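Local coordinates for protein putative polyketide cyclase (Pseudomonas putida KT2440, PDB 3F7X) that is of unknown function but, as a SnoaL-like protein, may be a cyclase or a related enzyme acting on a small organic molecule, at residues C75-A81 with T99-L105. Numbering follows the deposited sequence. Where two conformers were deposited one is given.
Sequences CYRERLA and TVHGQYL. With EDO (1,2-ethanediol), chain E; EDO (1,2-ethanediol), chain I.
His-101 O is gripped twice by the neighbouring strand: Arg-79 N donates a nearly straight hydrogen bond of 2.8 Å, and the CA-H of Glu-78 makes a weaker contact. His-101 N answers to Arg-79 O, closing one of three hydrogen-bonded pairs between antiparallel strands; Arg-77 with Gln-103 and Ala-81 with Thr-99 are the others. On the face of Arg-77 and Gln-103, the Arg-79 guanidinium lies flat on the imidazole of His-101, planes 21° apart; NH2 of Arg-79 sits 3.4 Å from CG of His-101, nearer the ring's edge than its middle. CG of Arg-79 stands anti to its own N (chi1 171°), and the bend at chi3 folds the group back over the ring; Ala-81 CB meets CD2 and NE2 of the same imidazole. Replacing His-101 by an alanine is likely to leave that guanidinium without its flat support and freer to turn. On the opposite face, Tyr-76 and Tyr-104 run side by side, ring planes 12° apart yet so displaced that they hardly overlap, with CE1 of Tyr-76 3.4 Å from CD1 of Tyr-104; Tyr-76 OH is hydrogen-bonded to Asp-108 OD2, Tyr-104 OH to Pro-112 O and Asp-108 N. Val-100 CG1 touches the carboxylate of Glu-78, whose OE2 is hydrogen-bonded to Tyr-119 OH; Val-100 CG2 meets Leu-80 CD2. Helix 22-35 packs against Glu-78 and Leu-80, as expected of a hairpin in the curved sheet of a SnoaL-like alpha+beta cone.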
loop_
_atom_site.group_PDB
_atom_site.type_symbol
_atom_site.label_atom_id
_atom_site.label_comp_id
_atom_site.label_asym_id
_atom_site.label_seq_id
_atom_site.Cartn_x
_atom_site.Cartn_y
_atom_site.Cartn_z
ATOM N N CYS A 75 -18.981 6.332 -11.649
ATOM C CA CYS A 75 -18.794 4.925 -11.964
ATOM C C CYS A 75 -18.863 3.927 -10.808
ATOM O O CYS A 75 -19.061 2.758 -11.073
ATOM C CB CYS A 75 -17.439 4.716 -12.677
ATOM S SG CYS A 75 -17.282 5.581 -14.244
ATOM N N TYR A 76 -18.664 4.365 -9.564
ATOM C CA TYR A 76 -18.576 3.474 -8.423
ATOM C C TYR A 76 -19.280 4.077 -7.229
ATOM O O TYR A 76 -19.352 5.294 -7.075
ATOM C CB TYR A 76 -17.130 3.291 -7.977
ATOM C CG TYR A 76 -16.147 2.902 -9.081
ATOM C CD1 TYR A 76 -15.938 1.581 -9.419
ATOM C CD2 TYR A 76 -15.446 3.856 -9.787
ATOM C CE1 TYR A 76 -15.057 1.224 -10.412
ATOM C CE2 TYR A 76 -14.535 3.507 -10.759
ATOM C CZ TYR A 76 -14.356 2.207 -11.078
ATOM O OH TYR A 76 -13.469 1.891 -12.074
ATOM N N ARG A 77 -19.732 3.197 -6.331
ATOM C CA ARG A 77 -20.040 3.636 -4.978
ATOM C C ARG A 77 -19.313 2.701 -4.032
ATOM O O ARG A 77 -19.352 1.489 -4.180
ATOM C CB ARG A 77 -21.550 3.658 -4.744
ATOM C CG ARG A 77 -22.013 3.994 -3.393
ATOM C CD ARG A 77 -23.553 3.755 -3.270
ATOM N NE ARG A 77 -24.259 4.164 -4.501
ATOM C CZ ARG A 77 -24.728 5.388 -4.730
ATOM N NH1 ARG A 77 -24.635 6.311 -3.771
ATOM N NH2 ARG A 77 -25.304 5.691 -5.907
ATOM N N GLU A 78 -18.569 3.316 -3.113
ATOM C CA GLU A 78 -17.754 2.552 -2.167
ATOM C C GLU A 78 -18.000 2.999 -0.750
ATOM O O GLU A 78 -18.265 4.163 -0.480
ATOM C CB GLU A 78 -16.276 2.697 -2.484
ATOM C CG GLU A 78 -15.897 2.051 -3.803
ATOM C CD GLU A 78 -14.433 2.088 -4.138
ATOM O OE1 GLU A 78 -13.644 2.781 -3.432
ATOM O OE2 GLU A 78 -14.053 1.384 -5.103
ATOM N N ARG A 79 -17.901 2.020 0.154
ATOM C CA ARG A 79 -17.904 2.218 1.583
ATOM C C ARG A 79 -16.678 1.519 2.132
ATOM O O ARG A 79 -16.433 0.347 1.824
ATOM C CB ARG A 79 -19.164 1.583 2.215
ATOM C CG ARG A 79 -19.156 1.548 3.693
ATOM C CD ARG A 79 -20.437 0.961 4.212
ATOM N NE ARG A 79 -20.709 -0.412 3.768
ATOM C CZ ARG A 79 -20.232 -1.519 4.352
ATOM N NH1 ARG A 79 -19.480 -1.445 5.443
ATOM N NH2 ARG A 79 -20.555 -2.684 3.833
ATOM N N LEU A 80 -15.927 2.226 2.980
ATOM C CA LEU A 80 -14.730 1.656 3.561
ATOM C C LEU A 80 -15.014 1.228 4.979
ATOM O O LEU A 80 -15.569 2.032 5.747
ATOM C CB LEU A 80 -13.626 2.651 3.576
ATOM C CG LEU A 80 -13.357 3.319 2.284
ATOM C CD1 LEU A 80 -12.134 4.265 2.425
ATOM C CD2 LEU A 80 -13.179 2.372 1.083
ATOM N N ALA A 81 -14.665 0.009 5.315
ATOM C CA ALA A 81 -14.906 -0.595 6.606
ATOM C C ALA A 81 -13.594 -0.945 7.266
ATOM O O ALA A 81 -12.550 -1.021 6.608
ATOM C CB ALA A 81 -15.773 -1.851 6.436
ATOM N N THR A 99 -11.085 -2.140 4.389
ATOM C CA THR A 99 -11.762 -3.041 3.455
ATOM C C THR A 99 -12.725 -2.217 2.618
ATOM O O THR A 99 -13.604 -1.529 3.145
ATOM C CB THR A 99 -12.539 -4.147 4.169
ATOM O OG1 THR A 99 -11.637 -4.859 4.999
ATOM C CG2 THR A 99 -13.160 -5.096 3.143
ATOM N N VAL A 100 -12.549 -2.277 1.310
ATOM C CA VAL A 100 -13.437 -1.625 0.357
ATOM C C VAL A 100 -14.637 -2.516 0.056
ATOM O O VAL A 100 -14.472 -3.642 -0.365
ATOM C CB VAL A 100 -12.712 -1.301 -0.955
ATOM C CG1 VAL A 100 -13.667 -0.619 -1.928
ATOM C CG2 VAL A 100 -11.464 -0.446 -0.707
ATOM N N HIS A 101 -15.827 -1.978 0.295
ATOM C CA HIS A 101 -17.088 -2.573 -0.130
ATOM C C HIS A 101 -17.642 -1.694 -1.237
ATOM O O HIS A 101 -17.987 -0.554 -0.996
ATOM C CB HIS A 101 -18.100 -2.625 1.013
ATOM C CG HIS A 101 -17.682 -3.517 2.122
ATOM N ND1 HIS A 101 -18.120 -4.817 2.230
ATOM C CD2 HIS A 101 -16.790 -3.330 3.118
ATOM C CE1 HIS A 101 -17.543 -5.377 3.283
ATOM N NE2 HIS A 101 -16.738 -4.494 3.840
ATOM N N GLY A 102 -17.723 -2.209 -2.448
ATOM C CA GLY A 102 -18.084 -1.366 -3.584
ATOM C C GLY A 102 -19.118 -1.974 -4.488
ATOM O O GLY A 102 -19.385 -3.186 -4.468
ATOM N N GLN A 103 -19.669 -1.113 -5.324
ATOM C CA GLN A 103 -20.534 -1.518 -6.406
ATOM C C GLN A 103 -20.096 -0.751 -7.670
ATOM O O GLN A 103 -19.874 0.444 -7.610
ATOM C CB GLN A 103 -21.999 -1.190 -6.094
ATOM C CG GLN A 103 -22.949 -1.843 -7.107
ATOM C CD GLN A 103 -24.414 -1.789 -6.751
ATOM O OE1 GLN A 103 -24.866 -0.911 -6.030
ATOM N NE2 GLN A 103 -25.166 -2.722 -7.293
ATOM N N TYR A 104 -19.955 -1.490 -8.767
ATOM C CA TYR A 104 -19.502 -0.934 -10.049
ATOM C C TYR A 104 -20.737 -0.574 -10.870
ATOM O O TYR A 104 -21.493 -1.455 -11.296
ATOM C CB TYR A 104 -18.633 -1.976 -10.740
ATOM C CG TYR A 104 -17.870 -1.533 -11.957
ATOM C CD1 TYR A 104 -17.586 -0.201 -12.212
ATOM C CD2 TYR A 104 -17.381 -2.469 -12.853
ATOM C CE1 TYR A 104 -16.884 0.162 -13.355
ATOM C CE2 TYR A 104 -16.666 -2.113 -13.973
ATOM C CZ TYR A 104 -16.413 -0.789 -14.240
ATOM O OH TYR A 104 -15.705 -0.383 -15.366
ATOM N N LEU A 105 -20.957 0.736 -10.988
ATOM C CA LEU A 105 -22.242 1.271 -11.491
ATOM C C LEU A 105 -22.270 1.583 -12.971
ATOM O O LEU A 105 -23.340 1.478 -13.568
ATOM C CB LEU A 105 -22.624 2.554 -10.732
ATOM C CG LEU A 105 -22.666 2.463 -9.213
ATOM C CD1 LEU A 105 -23.024 3.786 -8.557
ATOM C CD2 LEU A 105 -23.576 1.319 -8.843
HETATM C C1 EDO E . -17.078 6.656 -2.537
HETATM O O1 EDO E . -18.197 6.250 -3.368
HETATM C C2 EDO E . -16.668 8.120 -2.631
HETATM O O2 EDO E . -17.597 8.955 -1.911
HETATM C C1 EDO I . -7.147 -5.603 6.427
HETATM O O1 EDO I . -7.865 -6.141 7.555
HETATM C C2 EDO I . -8.132 -4.999 5.443
HETATM O O2 EDO I . -9.145 -4.312 6.197
#